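Local coordinates for lactate racemase (Thermoanaerobacterium thermosaccharolyticum, PDB 2YJG), which interconverts the D- and L-isomers of lactate as a homodimer, once its apoprotein has received a nickel-pincer nucleotide cofactor, at residues I68-H73 and V77-T82; L85-I90 and V99-A104; Q114-K119 and F130-S135; L165-F170 and R183-P188; N238-S243 and N249-H254. All coordinates share one frame; numbering follows the deposited sequence.

Contact 1 (I68-H73 and V77-T82). With SO4 (sulfate ion), chain D.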
# COMPACT_ATOMS: atom_id res chain seq x y z
N ILE A 68 -11.48 1.02 13.83
CA ILE A 68 -10.53 1.89 14.54
C ILE A 68 -10.29 3.14 13.70
O ILE A 68 -9.82 3.01 12.54
CB ILE A 68 -9.18 1.27 14.66
CG1 ILE A 68 -9.25 -0.11 15.35
CG2 ILE A 68 -8.20 2.19 15.45
CD1 ILE A 68 -7.91 -0.89 15.27
N ILE A 69 -10.51 4.31 14.29
CA ILE A 69 -10.24 5.56 13.60
C ILE A 69 -8.79 5.92 13.90
O ILE A 69 -8.36 5.83 15.08
CB ILE A 69 -11.13 6.72 14.03
CG1 ILE A 69 -12.62 6.41 13.76
CG2 ILE A 69 -10.75 7.96 13.22
CD1 ILE A 69 -13.63 7.44 14.36
N THR A 70 -8.03 6.24 12.85
CA THR A 70 -6.66 6.67 12.99
C THR A 70 -6.48 8.00 12.31
O THR A 70 -7.30 8.41 11.45
CB THR A 70 -5.70 5.63 12.41
OG1 THR A 70 -4.35 5.87 12.88
CG2 THR A 70 -5.69 5.67 10.90
N SER A 71 -5.40 8.69 12.67
CA SER A 71 -5.06 9.95 12.06
C SER A 71 -4.41 9.85 10.67
O SER A 71 -3.91 8.82 10.25
CB SER A 71 -4.18 10.78 12.99
OG SER A 71 -4.88 11.17 14.16
N ASP A 72 -4.40 10.96 9.97
CA ASP A 72 -3.90 10.95 8.62
C ASP A 72 -2.41 11.20 8.50
O ASP A 72 -1.76 11.42 9.47
CB ASP A 72 -4.75 11.81 7.67
CG ASP A 72 -4.57 13.33 7.83
OD1 ASP A 72 -3.77 13.80 8.61
OD2 ASP A 72 -5.27 14.04 7.14
N HIS A 73 -1.91 11.07 7.27
CA HIS A 73 -0.51 11.33 6.88
C HIS A 73 0.03 12.69 7.35
O HIS A 73 1.24 12.84 7.50
CB HIS A 73 -0.34 11.24 5.33
CG HIS A 73 -1.21 12.22 4.59
ND1 HIS A 73 -2.59 12.17 4.62
CD2 HIS A 73 -0.90 13.30 3.84
CE1 HIS A 73 -3.09 13.18 3.93
NE2 HIS A 73 -2.08 13.89 3.45
N VAL A 77 1.02 10.87 14.55
CA VAL A 77 0.68 9.67 15.29
C VAL A 77 1.60 8.48 14.88
O VAL A 77 1.74 8.14 13.70
CB VAL A 77 -0.80 9.29 15.14
CG1 VAL A 77 -1.11 8.07 15.95
CG2 VAL A 77 -1.72 10.45 15.50
N PRO A 78 2.29 7.88 15.85
CA PRO A 78 3.24 6.82 15.57
C PRO A 78 2.52 5.49 15.38
O PRO A 78 2.67 4.57 16.17
CB PRO A 78 4.13 6.79 16.80
CG PRO A 78 3.27 7.27 17.91
CD PRO A 78 2.26 8.23 17.29
N SER A 79 1.74 5.39 14.31
CA SER A 79 0.85 4.25 14.17
C SER A 79 1.51 2.91 13.89
O SER A 79 0.88 1.88 14.09
CB SER A 79 -0.24 4.55 13.13
OG SER A 79 -0.98 5.71 13.48
N ARG A 80 2.74 2.90 13.37
CA ARG A 80 3.47 1.64 13.24
C ARG A 80 3.60 0.94 14.60
O ARG A 80 3.75 -0.24 14.68
CB ARG A 80 4.87 1.87 12.62
CG ARG A 80 4.88 2.29 11.19
CD ARG A 80 6.22 3.02 10.83
NE ARG A 80 6.32 3.40 9.41
CZ ARG A 80 6.66 2.59 8.39
NH1 ARG A 80 6.91 1.30 8.60
NH2 ARG A 80 6.73 3.06 7.14
N ILE A 81 3.60 1.71 15.68
CA ILE A 81 3.73 1.15 17.00
C ILE A 81 2.34 0.86 17.58
O ILE A 81 2.06 -0.24 18.07
CB ILE A 81 4.49 2.07 17.92
CG1 ILE A 81 5.98 2.17 17.48
CG2 ILE A 81 4.34 1.54 19.35
CD1 ILE A 81 6.76 3.33 18.12
N THR A 82 1.45 1.83 17.47
CA THR A 82 0.18 1.78 18.18
C THR A 82 -0.86 0.86 17.55
O THR A 82 -1.52 0.12 18.26
CB THR A 82 -0.43 3.18 18.31
OG1 THR A 82 -0.53 3.77 17.02
CG2 THR A 82 0.42 4.08 19.25
S SO4 D . 7.98 -0.20 5.16
O1 SO4 D . 7.82 -0.96 6.37
O2 SO4 D . 9.21 -0.45 4.44
O3 SO4 D . 6.89 -0.40 4.23
O4 SO4 D . 7.93 1.21 5.45
O HOH W 1 -1.98 7.86 12.18

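Contact 2 (L85-I90 and V99-A104)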
# COMPACT_ATOMS: atom_id res chain seq x y z
N LEU A 85 -0.61 -2.95 18.33
CA LEU A 85 -0.92 -3.24 19.74
C LEU A 85 -2.41 -3.12 19.97
O LEU A 85 -3.00 -3.91 20.70
CB LEU A 85 -0.14 -2.32 20.66
CG LEU A 85 1.37 -2.52 20.69
CD1 LEU A 85 2.03 -1.36 21.42
CD2 LEU A 85 1.68 -3.85 21.30
N LEU A 86 -3.06 -2.18 19.27
CA LEU A 86 -4.53 -2.14 19.35
C LEU A 86 -5.20 -3.36 18.69
O LEU A 86 -6.17 -3.94 19.24
CB LEU A 86 -5.04 -0.87 18.65
CG LEU A 86 -4.99 0.45 19.41
CD1 LEU A 86 -5.18 1.60 18.39
CD2 LEU A 86 -6.08 0.53 20.49
N LEU A 87 -4.69 -3.74 17.52
CA LEU A 87 -5.22 -4.91 16.80
C LEU A 87 -5.00 -6.20 17.58
O LEU A 87 -5.86 -7.07 17.60
CB LEU A 87 -4.53 -5.01 15.44
CG LEU A 87 -4.84 -3.88 14.46
CD1 LEU A 87 -3.78 -3.77 13.33
CD2 LEU A 87 -6.23 -4.05 13.89
N ASP A 88 -3.85 -6.34 18.20
CA ASP A 88 -3.58 -7.53 19.03
C ASP A 88 -4.55 -7.57 20.21
O ASP A 88 -5.14 -8.61 20.50
CB ASP A 88 -2.13 -7.57 19.50
CG ASP A 88 -1.75 -8.91 20.11
OD1 ASP A 88 -1.74 -9.90 19.38
OD2 ASP A 88 -1.45 -8.96 21.33
N GLU A 89 -4.71 -6.43 20.89
CA GLU A 89 -5.65 -6.31 22.02
C GLU A 89 -7.10 -6.66 21.62
O GLU A 89 -7.76 -7.43 22.30
CB GLU A 89 -5.59 -4.87 22.57
CG GLU A 89 -6.57 -4.53 23.70
CD GLU A 89 -6.24 -5.23 25.04
OE1 GLU A 89 -5.15 -5.83 25.16
OE2 GLU A 89 -7.06 -5.11 25.96
N ILE A 90 -7.58 -6.06 20.53
CA ILE A 90 -8.85 -6.44 19.93
C ILE A 90 -8.98 -7.97 19.69
O ILE A 90 -10.08 -8.48 19.87
CB ILE A 90 -9.06 -5.69 18.60
CG1 ILE A 90 -9.42 -4.20 18.90
CG2 ILE A 90 -10.17 -6.32 17.76
CD1 ILE A 90 -9.21 -3.18 17.73
N VAL A 99 -11.88 -6.00 11.46
CA VAL A 99 -11.39 -4.71 11.94
C VAL A 99 -11.05 -3.83 10.76
O VAL A 99 -10.16 -4.16 9.99
CB VAL A 99 -10.18 -4.82 12.83
CG1 VAL A 99 -9.79 -3.40 13.44
CG2 VAL A 99 -10.42 -5.73 13.92
N LYS A 100 -11.76 -2.72 10.61
CA LYS A 100 -11.51 -1.73 9.60
C LYS A 100 -10.79 -0.52 10.20
O LYS A 100 -11.16 -0.07 11.27
CB LYS A 100 -12.81 -1.28 8.92
CG LYS A 100 -13.18 -2.22 7.80
CD LYS A 100 -14.33 -1.82 7.01
CE LYS A 100 -14.92 -3.07 6.34
NZ LYS A 100 -15.78 -2.63 5.26
N ILE A 101 -9.79 -0.01 9.52
CA ILE A 101 -9.05 1.12 10.02
C ILE A 101 -9.45 2.27 9.14
O ILE A 101 -9.13 2.28 7.97
CB ILE A 101 -7.53 0.81 10.04
CG1 ILE A 101 -7.25 -0.40 10.95
CG2 ILE A 101 -6.74 1.96 10.58
CD1 ILE A 101 -5.89 -1.02 10.76
N LEU A 102 -10.11 3.24 9.72
CA LEU A 102 -10.68 4.38 9.00
C LEU A 102 -9.78 5.57 9.26
O LEU A 102 -9.64 5.97 10.41
CB LEU A 102 -12.07 4.69 9.58
CG LEU A 102 -12.87 5.86 8.98
CD1 LEU A 102 -12.92 5.87 7.40
CD2 LEU A 102 -14.20 5.92 9.62
N ILE A 103 -9.22 6.15 8.20
CA ILE A 103 -8.27 7.28 8.31
C ILE A 103 -9.08 8.58 8.39
O ILE A 103 -9.85 8.88 7.47
CB ILE A 103 -7.32 7.34 7.11
CG1 ILE A 103 -6.56 6.04 6.93
CG2 ILE A 103 -6.33 8.52 7.21
CD1 ILE A 103 -5.66 5.72 8.05
N ALA A 104 -8.90 9.33 9.47
CA ALA A 104 -9.65 10.57 9.75
C ALA A 104 -8.96 11.71 9.07
O ALA A 104 -8.08 12.34 9.64
CB ALA A 104 -9.67 10.84 11.30

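Contact 3 (Q114-K119 and F130-S135). With SO4 (sulfate ion), chain D.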
# COMPACT_ATOMS: atom_id res chain seq x y z
N GLN A 114 1.21 5.95 -1.18
CA GLN A 114 2.63 6.15 -0.81
C GLN A 114 2.71 6.71 0.59
O GLN A 114 3.56 6.32 1.40
CB GLN A 114 3.41 7.00 -1.86
CG GLN A 114 3.90 8.41 -1.35
CD GLN A 114 3.73 9.58 -2.38
OE1 GLN A 114 4.22 9.52 -3.51
NE2 GLN A 114 3.03 10.65 -1.95
N GLU A 115 1.79 7.63 0.88
CA GLU A 115 1.67 8.25 2.18
C GLU A 115 1.23 7.23 3.22
O GLU A 115 1.72 7.21 4.33
CB GLU A 115 0.66 9.42 2.11
CG GLU A 115 1.26 10.67 1.48
CD GLU A 115 0.23 11.73 1.07
OE1 GLU A 115 -1.01 11.48 1.08
OE2 GLU A 115 0.70 12.85 0.75
N MET A 116 0.30 6.35 2.83
CA MET A 116 -0.12 5.30 3.73
C MET A 116 1.06 4.38 4.03
O MET A 116 1.31 4.02 5.16
CB MET A 116 -1.32 4.54 3.16
CG MET A 116 -2.60 5.32 3.35
SD MET A 116 -4.05 4.65 2.52
CE MET A 116 -3.91 3.22 3.38
N LYS A 117 1.83 4.05 3.01
CA LYS A 117 3.00 3.20 3.21
C LYS A 117 3.97 3.91 4.13
O LYS A 117 4.49 3.29 5.03
CB LYS A 117 3.71 2.91 1.87
CG LYS A 117 4.94 2.04 2.00
CD LYS A 117 5.83 2.14 0.75
CE LYS A 117 7.28 1.84 1.12
NZ LYS A 117 7.43 0.40 1.44
N ALA A 118 4.21 5.21 3.93
CA ALA A 118 5.17 5.93 4.80
C ALA A 118 4.75 5.94 6.26
O ALA A 118 5.57 5.68 7.16
CB ALA A 118 5.42 7.37 4.28
N LYS A 119 3.45 6.16 6.49
CA LYS A 119 2.89 6.23 7.85
C LYS A 119 2.77 4.90 8.57
O LYS A 119 3.18 4.80 9.73
CB LYS A 119 1.49 6.86 7.81
CG LYS A 119 0.99 7.28 9.15
CD LYS A 119 1.58 8.68 9.39
CE LYS A 119 1.10 9.24 10.65
NZ LYS A 119 2.24 9.62 11.52
N PHE A 130 -7.80 -0.88 5.44
CA PHE A 130 -7.74 0.55 5.57
C PHE A 130 -8.75 1.17 4.62
O PHE A 130 -8.85 0.76 3.49
CB PHE A 130 -6.34 1.09 5.19
CG PHE A 130 -5.34 0.96 6.28
CD1 PHE A 130 -4.61 -0.22 6.44
CD2 PHE A 130 -5.12 2.01 7.16
CE1 PHE A 130 -3.70 -0.35 7.49
CE2 PHE A 130 -4.22 1.89 8.19
CZ PHE A 130 -3.49 0.72 8.36
N VAL A 131 -9.44 2.18 5.10
CA VAL A 131 -10.41 2.93 4.36
C VAL A 131 -10.13 4.40 4.63
O VAL A 131 -9.84 4.77 5.77
CB VAL A 131 -11.82 2.55 4.86
CG1 VAL A 131 -12.93 3.33 4.15
CG2 VAL A 131 -12.05 1.03 4.71
N VAL A 132 -10.25 5.24 3.60
CA VAL A 132 -9.92 6.66 3.72
C VAL A 132 -11.22 7.48 3.80
O VAL A 132 -12.13 7.30 2.97
CB VAL A 132 -9.00 7.13 2.54
CG1 VAL A 132 -8.71 8.56 2.65
CG2 VAL A 132 -7.68 6.33 2.49
N HIS A 133 -11.34 8.33 4.82
CA HIS A 133 -12.51 9.15 4.97
C HIS A 133 -12.50 10.18 3.86
O HIS A 133 -11.45 10.78 3.58
CB HIS A 133 -12.48 9.91 6.29
CG HIS A 133 -13.62 10.86 6.48
ND1 HIS A 133 -14.93 10.45 6.50
CD2 HIS A 133 -13.63 12.20 6.65
CE1 HIS A 133 -15.71 11.51 6.66
NE2 HIS A 133 -14.94 12.58 6.76
N ASP A 134 -13.68 10.42 3.29
CA ASP A 134 -13.82 11.52 2.32
C ASP A 134 -15.01 12.38 2.79
O ASP A 134 -16.19 11.99 2.74
CB ASP A 134 -14.02 10.97 0.92
CG ASP A 134 -14.23 12.04 -0.12
OD1 ASP A 134 -14.09 13.28 0.16
OD2 ASP A 134 -14.56 11.58 -1.26
N SER A 135 -14.64 13.53 3.33
CA SER A 135 -15.60 14.46 3.92
C SER A 135 -16.49 15.06 2.83
O SER A 135 -17.54 15.60 3.14
CB SER A 135 -14.90 15.58 4.66
OG SER A 135 -14.16 16.41 3.78
S SO4 D . 7.98 -0.20 5.16
O1 SO4 D . 7.82 -0.96 6.37
O2 SO4 D . 9.21 -0.45 4.44
O3 SO4 D . 6.89 -0.40 4.23
O4 SO4 D . 7.93 1.21 5.45

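Contact 4 (L165-F170 and R183-P188). With EDO (1,2-ethanediol), chain F.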
# COMPACT_ATOMS: atom_id res chain seq x y z
N LEU A 165 -16.83 1.08 17.91
CA LEU A 165 -16.03 2.13 17.36
C LEU A 165 -14.96 2.57 18.34
O LEU A 165 -15.25 2.92 19.50
CB LEU A 165 -16.91 3.32 17.00
CG LEU A 165 -16.23 4.50 16.27
CD1 LEU A 165 -15.56 4.06 14.89
CD2 LEU A 165 -17.18 5.65 16.08
N VAL A 166 -13.71 2.57 17.85
CA VAL A 166 -12.52 2.88 18.60
C VAL A 166 -11.77 4.02 17.88
O VAL A 166 -11.87 4.15 16.66
CB VAL A 166 -11.62 1.60 18.69
CG1 VAL A 166 -10.30 1.89 19.26
CG2 VAL A 166 -12.29 0.58 19.55
N ALA A 167 -10.92 4.74 18.60
CA ALA A 167 -10.01 5.71 17.92
C ALA A 167 -8.66 5.77 18.60
O ALA A 167 -8.56 5.57 19.83
CB ALA A 167 -10.60 7.10 17.95
N GLU A 168 -7.65 6.09 17.80
CA GLU A 168 -6.37 6.41 18.32
C GLU A 168 -6.02 7.84 17.92
O GLU A 168 -6.65 8.45 17.05
CB GLU A 168 -5.30 5.44 17.88
CG GLU A 168 -4.97 5.43 16.40
CD GLU A 168 -3.57 4.89 16.09
OE1 GLU A 168 -2.89 4.41 17.03
OE2 GLU A 168 -3.13 4.97 14.91
N GLY A 169 -5.03 8.39 18.60
CA GLY A 169 -4.67 9.80 18.36
C GLY A 169 -3.50 10.21 19.23
O GLY A 169 -2.88 9.38 19.89
N PHE A 170 -3.23 11.52 19.28
CA PHE A 170 -2.20 12.06 20.19
C PHE A 170 -2.71 13.38 20.80
O PHE A 170 -3.69 14.03 20.26
CB PHE A 170 -0.87 12.26 19.46
CG PHE A 170 -0.82 13.47 18.65
CD1 PHE A 170 -1.73 13.70 17.65
CD2 PHE A 170 0.15 14.41 18.88
CE1 PHE A 170 -1.69 14.87 16.96
CE2 PHE A 170 0.20 15.54 18.15
CZ PHE A 170 -0.72 15.77 17.20
N ARG A 183 -12.05 13.14 21.20
CA ARG A 183 -13.20 13.48 20.37
C ARG A 183 -12.93 14.03 18.98
O ARG A 183 -13.74 13.95 18.14
CB ARG A 183 -14.14 14.45 21.12
CG ARG A 183 -13.64 15.87 21.25
CD ARG A 183 -12.25 16.06 21.93
NE ARG A 183 -11.87 17.44 22.21
CZ ARG A 183 -10.70 18.00 21.94
NH1 ARG A 183 -9.69 17.33 21.46
NH2 ARG A 183 -10.51 19.24 22.23
N LYS A 184 -11.77 14.61 18.77
CA LYS A 184 -11.42 15.14 17.43
C LYS A 184 -11.30 14.09 16.33
O LYS A 184 -11.34 14.41 15.12
CB LYS A 184 -10.15 16.01 17.47
CG LYS A 184 -10.43 17.44 17.84
CD LYS A 184 -9.27 18.43 17.57
CE LYS A 184 -9.21 18.85 16.13
NZ LYS A 184 -8.19 19.90 15.99
N SER A 185 -11.14 12.84 16.72
CA SER A 185 -11.24 11.74 15.76
C SER A 185 -12.64 11.70 15.09
O SER A 185 -12.77 11.15 14.00
CB SER A 185 -10.90 10.40 16.42
OG SER A 185 -9.54 10.40 16.84
N ILE A 186 -13.68 12.20 15.77
CA ILE A 186 -15.01 12.24 15.22
C ILE A 186 -15.28 13.55 14.50
O ILE A 186 -15.58 13.53 13.32
CB ILE A 186 -16.09 12.00 16.26
CG1 ILE A 186 -15.76 10.75 17.09
CG2 ILE A 186 -17.49 12.04 15.61
CD1 ILE A 186 -15.78 9.39 16.32
N LEU A 187 -15.15 14.68 15.21
CA LEU A 187 -15.39 15.98 14.61
C LEU A 187 -14.15 16.83 14.93
O LEU A 187 -13.90 17.14 16.09
CB LEU A 187 -16.66 16.60 15.19
CG LEU A 187 -17.10 17.99 14.75
CD1 LEU A 187 -17.42 18.05 13.27
CD2 LEU A 187 -18.27 18.54 15.61
N PRO A 188 -13.32 17.16 13.92
CA PRO A 188 -13.60 17.01 12.51
C PRO A 188 -13.27 15.68 11.80
O PRO A 188 -13.62 15.53 10.62
CB PRO A 188 -12.77 18.14 11.91
CG PRO A 188 -11.48 18.21 12.85
CD PRO A 188 -11.96 17.69 14.18
C1 EDO F . -7.51 21.52 12.55
O1 EDO F . -8.19 20.60 13.43
C2 EDO F . -7.80 22.95 12.95
O2 EDO F . -8.29 23.64 11.80
O HOH W 2 -7.75 9.74 14.92

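Contact 5 (N238-S243 and N249-H254)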
# COMPACT_ATOMS: atom_id res chain seq x y z
N ASN A 238 -4.75 7.32 23.23
CA ASN A 238 -4.06 8.57 22.81
C ASN A 238 -2.65 8.63 23.41
O ASN A 238 -2.50 8.40 24.60
CB ASN A 238 -4.83 9.81 23.26
CG ASN A 238 -6.00 10.17 22.38
OD1 ASN A 238 -6.41 9.45 21.45
ND2 ASN A 238 -6.57 11.29 22.70
N VAL A 239 -1.66 8.95 22.60
CA VAL A 239 -0.30 9.07 23.03
C VAL A 239 0.09 10.54 23.21
O VAL A 239 -0.58 11.46 22.73
CB VAL A 239 0.69 8.35 22.10
CG1 VAL A 239 0.54 6.81 22.16
CG2 VAL A 239 0.62 8.86 20.66
N VAL A 240 1.14 10.72 23.98
CA VAL A 240 1.81 11.99 24.10
C VAL A 240 3.21 11.71 23.58
O VAL A 240 3.85 10.75 23.97
CB VAL A 240 1.83 12.49 25.50
CG1 VAL A 240 2.66 13.77 25.56
CG2 VAL A 240 0.37 12.74 26.01
N ILE A 241 3.68 12.57 22.70
CA ILE A 241 4.92 12.32 22.02
C ILE A 241 5.85 13.54 22.20
O ILE A 241 5.38 14.66 22.40
CB ILE A 241 4.69 11.97 20.50
CG1 ILE A 241 4.03 13.13 19.74
CG2 ILE A 241 3.83 10.72 20.32
CD1 ILE A 241 3.97 13.02 18.12
N ASP A 242 7.16 13.30 22.12
CA ASP A 242 8.14 14.37 22.23
C ASP A 242 8.42 14.99 20.86
O ASP A 242 7.81 14.60 19.87
CB ASP A 242 9.42 13.87 22.96
CG ASP A 242 10.21 12.83 22.17
OD1 ASP A 242 9.98 12.62 20.97
OD2 ASP A 242 11.12 12.19 22.78
N SER A 243 9.33 15.97 20.81
CA SER A 243 9.78 16.55 19.51
C SER A 243 10.10 15.54 18.41
O SER A 243 9.69 15.70 17.25
CB SER A 243 11.05 17.39 19.74
OG SER A 243 11.00 17.93 21.04
N ASN A 249 4.23 8.97 26.89
CA ASN A 249 3.13 8.54 27.72
C ASN A 249 1.96 8.14 26.79
O ASN A 249 1.94 8.45 25.60
CB ASN A 249 2.69 9.67 28.67
CG ASN A 249 2.14 9.17 30.04
OD1 ASN A 249 1.70 8.03 30.23
ND2 ASN A 249 2.13 10.08 30.98
N ALA A 250 0.97 7.54 27.41
CA ALA A 250 -0.19 7.00 26.74
C ALA A 250 -1.34 6.80 27.69
O ALA A 250 -1.13 6.44 28.89
CB ALA A 250 0.17 5.68 26.03
N PHE A 251 -2.55 7.05 27.18
CA PHE A 251 -3.79 7.06 27.91
C PHE A 251 -4.84 6.34 27.07
O PHE A 251 -5.02 6.69 25.91
CB PHE A 251 -4.23 8.51 28.22
CG PHE A 251 -3.18 9.29 28.90
CD1 PHE A 251 -2.16 9.87 28.18
CD2 PHE A 251 -3.15 9.39 30.33
CE1 PHE A 251 -1.12 10.56 28.81
CE2 PHE A 251 -2.13 10.09 30.94
CZ PHE A 251 -1.11 10.68 30.17
N ALA A 252 -5.57 5.42 27.69
CA ALA A 252 -6.52 4.58 27.02
C ALA A 252 -7.78 4.43 27.85
O ALA A 252 -7.71 4.42 29.10
CB ALA A 252 -5.88 3.20 26.74
N GLY A 253 -8.91 4.27 27.15
CA GLY A 253 -10.20 3.97 27.75
C GLY A 253 -11.29 4.89 27.27
O GLY A 253 -11.42 5.13 26.07
N HIS A 254 -12.09 5.43 28.21
CA HIS A 254 -13.27 6.20 27.92
C HIS A 254 -12.87 7.42 27.08
O HIS A 254 -11.83 8.05 27.35
CB HIS A 254 -13.87 6.64 29.24
CG HIS A 254 -15.17 7.35 29.13
ND1 HIS A 254 -15.29 8.67 28.77
CD2 HIS A 254 -16.42 6.92 29.44
CE1 HIS A 254 -16.57 9.01 28.79
NE2 HIS A 254 -17.27 7.97 29.18

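Contact 1 (I68-H73 and V77-T82)
Ser79 OG, which faces Thr70 across the contact, is gripped from more than one direction. Water 1 donates to it at 2.7 Å, measured from the water oxygen to Ser79 OG, and the same water donates to Ser71 O at 2.9 Å, tying the end of the strand to the start of the helix. The hydroxyl also bonds to Glu168 OE2, the carboxylate oxygen that takes Thr70 OG1 as well. Thr70 OG1 and Ser79 OG themselves lie 3.4 Å apart, so Glu168 gathers two small hydroxyls around one buried carboxylate. Small hydroxyl residues suit this place because they let the strand end and the helix start share that one group. In Thr70 the hydroxyl stands opposite the backbone N (chi1 -164°), which turns it toward the helix. Next to this polar cluster the contact becomes apolar: Val77 CG2 lies 3.5 Å from both CB and OG of Ser71, a methyl laid against the serine side chain. Pro78, the centre of an inverse gamma turn, holds the N-cap position, and its carbonyl O receives the N-H groups of Ile81 and Thr82.

Arg80, an extended chain that takes no part across the contact, meets the sulfate at its guanidinium edge; NH2 donates to sulfate O4 at 2.8 Å and also bonds Ala118 O, while the bonds of NH1 are weak. Asp72 and His73, which probably help bind the cofactor, follow the strand. Strand 66-71 lies between strands 99-104 and 164-170 in the sheet, and the turn carries the chain from its end into helix 79-91, with helix 113-120 alongside.

Contact 2 (L85-I90 and V99-A104)
Val99 presents its two methyls to different side chains of the helix. CG1 rests 3.6 Å from Leu87 CD2, the two side chains crossing at a slant, whereas CG2 meets Ile90 CG2 tip to tip at 3.9 Å. The branched end of the valine thus fits the hollow between two helix residues three positions apart, which project from the same side of the helix as neighbouring bumps. Torsions place the prongs: in Val99, CG1 lies opposite the backbone N (chi1 -174°) and CG2 opposite the carbonyl carbon, so the pair opens toward the helix like a fork.

Leu87 is forked in turn. Its CD2 serves Val99, and its CD1 comes to 4.3 Å from Ile101 CD1, a looser touch that carries the interface one step along the strand. Val99 and Ile101 both face the helix because alternate strand residues share a face, while Lys100 between them turns away. Beta-branched residues suit the strand backbone, and the longer leucine bridges the distance from the helix, the axis of its 85-90 part passing 10.9 Å from that of the strand at its closest. All four side chains are buried and purely hydrocarbon, so the fit rests on van der Waals packing.

The 85-90 part of helix 79-91 runs at 153° to strand 99-104, nearly antiparallel, within the connecting helix of a beta-alpha-beta crossover that starts in strand 66-71. Ile68 of that strand packs on both Val99 and Ile90, while helix 39-48 touches the helix at Leu85 and Leu86.

Contact 3 (Q114-K119 and F130-S135)
A single methionine carries the helix side of this contact, bending near its tip to serve two strand residues at once. Met116 SD lies 4.0 Å from Val132 CG2, and the turn at chi3 (60°) brings CE back to 3.7 Å from Phe130 CB. The methyl therefore lies against CB and CG of Phe130, oblique to the ring, as the two side chains run alongside one another in opposed directions. A flexible, unbranched thioether suits this place, since it can bend so that sulfur and methyl meet different strand residues.

The next residue, Lys117, has other partners: its NZ donates to sulfate O3 at 3.0 Å and forms a salt bridge with Glu122. An alanine in its place, lacking the amino group, would probably leave Glu122 without its charged mate and the sulfate with one fewer positive partner.

Glu126 of the second subunit packs on Met116 and Val132, so the dimer interface borders this apolar patch. Strand 129-132 is outermost in the sheet within its own chain, though the second subunit bonds the backbone of Phe130. On its inner side lies strand 99-104, whose Ile101 and Ile103 touch Phe130, and helix 113-120 covers the face from which Phe130 and Val132 project.

Contact 4 (L165-F170 and R183-P188)
Ser185 faces Ala167 across the contact, and its side chain can be followed outward atom by atom. Its CB lies 3.6 Å from Ala167 CB, a close meeting that the smallness of both residues allows. The next atom, OG, stands opposite the carbonyl carbon (chi1 -65°), where it stays 3.6 Å from Ala167 CB while reaching toward the backbone of the next strand residue. There it lies 3.5 Å from Glu168 O, and water 2 joins the two more clearly, donating to Ser185 OG and to Glu168 O at 2.7 Å each. A weak bond to Gly182 O adds a partner from the loop itself.

Lower down the strand the chemistry changes to hydrocarbon. Leu165 CD2 and Ile186 CD1 meet tip to tip at 4.0 Å, and Ile69 of the adjoining strand packs on both residues, completing a small apolar core under the loop. The carboxylate of Glu168 turns to the other side of the sheet, toward Thr70, Ser79 and Thr82.

Lys184, just before Ser185, takes no part across the contact and donates from NZ to 1,2-ethanediol O1 at 2.7 Å. This lysine probably carries the nickel-pincer nucleotide covalently in the active enzyme. The arrangement is thus that of a loop that probably bears the cofactor, laid over a strand of a Rossmann-like sheet and seen here in the apoprotein, with the lysine still unmodified.

Contact 5 (N238-S243 and N249-H254)
Asn238 and Phe251 form a hydrogen-bonded antiparallel pair in which each residue donates one bond and accepts one. Asn238 N donates to Phe251 O at 2.8 Å, almost straight at 174°, and Phe251 N returns a bond to Asn238 O at 2.9 Å. Two residues on, Val240 N reaches Asn249 O at 2.9 Å, coming from above the carbonyl plane, while the return bond from Asn249 N to Val240 O is weak at 3.4 Å. Between these pairs, Val239 and Ala250 form the non-hydrogen-bonded pair. Val239 turns its backbone to the neighbouring strand, bonding with Gly169 and Ile171. Ala250 N finds its acceptor in Asn249 OD1, 3.0 Å away, so an asparagine suits this edge strand by bending back to serve the next amide.

Side chains pair on both faces. On one, Val239 CG1 lies 4.0 Å from Ala250 CB, and the small alanine also lets helix 39-48 pack on it; on the other, Val240 CG2 touches the ring edge of Phe251 at CE1, 3.8 Å away.

The chemistry implies a hairpin whose alignment is fixed by backbone bonds, firm near Asn238 and weaker toward Val240 O, flanked by Val239 and Ala250 on one face and by Val240 and Phe251, with the two asparagines, on the other.

In the fold
All five contacts reach one sheet, and their chemistry follows their position on it. Contacts 1 and 2 share helix 79-91, which the first joins to strand 66-71 and the second to its neighbour 99-104; yet the first is polar and water-bridged near the probable cofactor site while the second, buried beneath the later part of that helix, is wholly apolar. Contact 3 is also apolar but lies by the dimer interface; its sulfate is shared with contact 1 through Arg80. Contacts 1 and 4 meet at Glu168, and both belong to the probable cofactor site. Contact 5 alone is strand-to-strand, ruled by backbone bonds, and joins contact 4 through Gly169. Every one is largely buried, with exposed groups only at the margins.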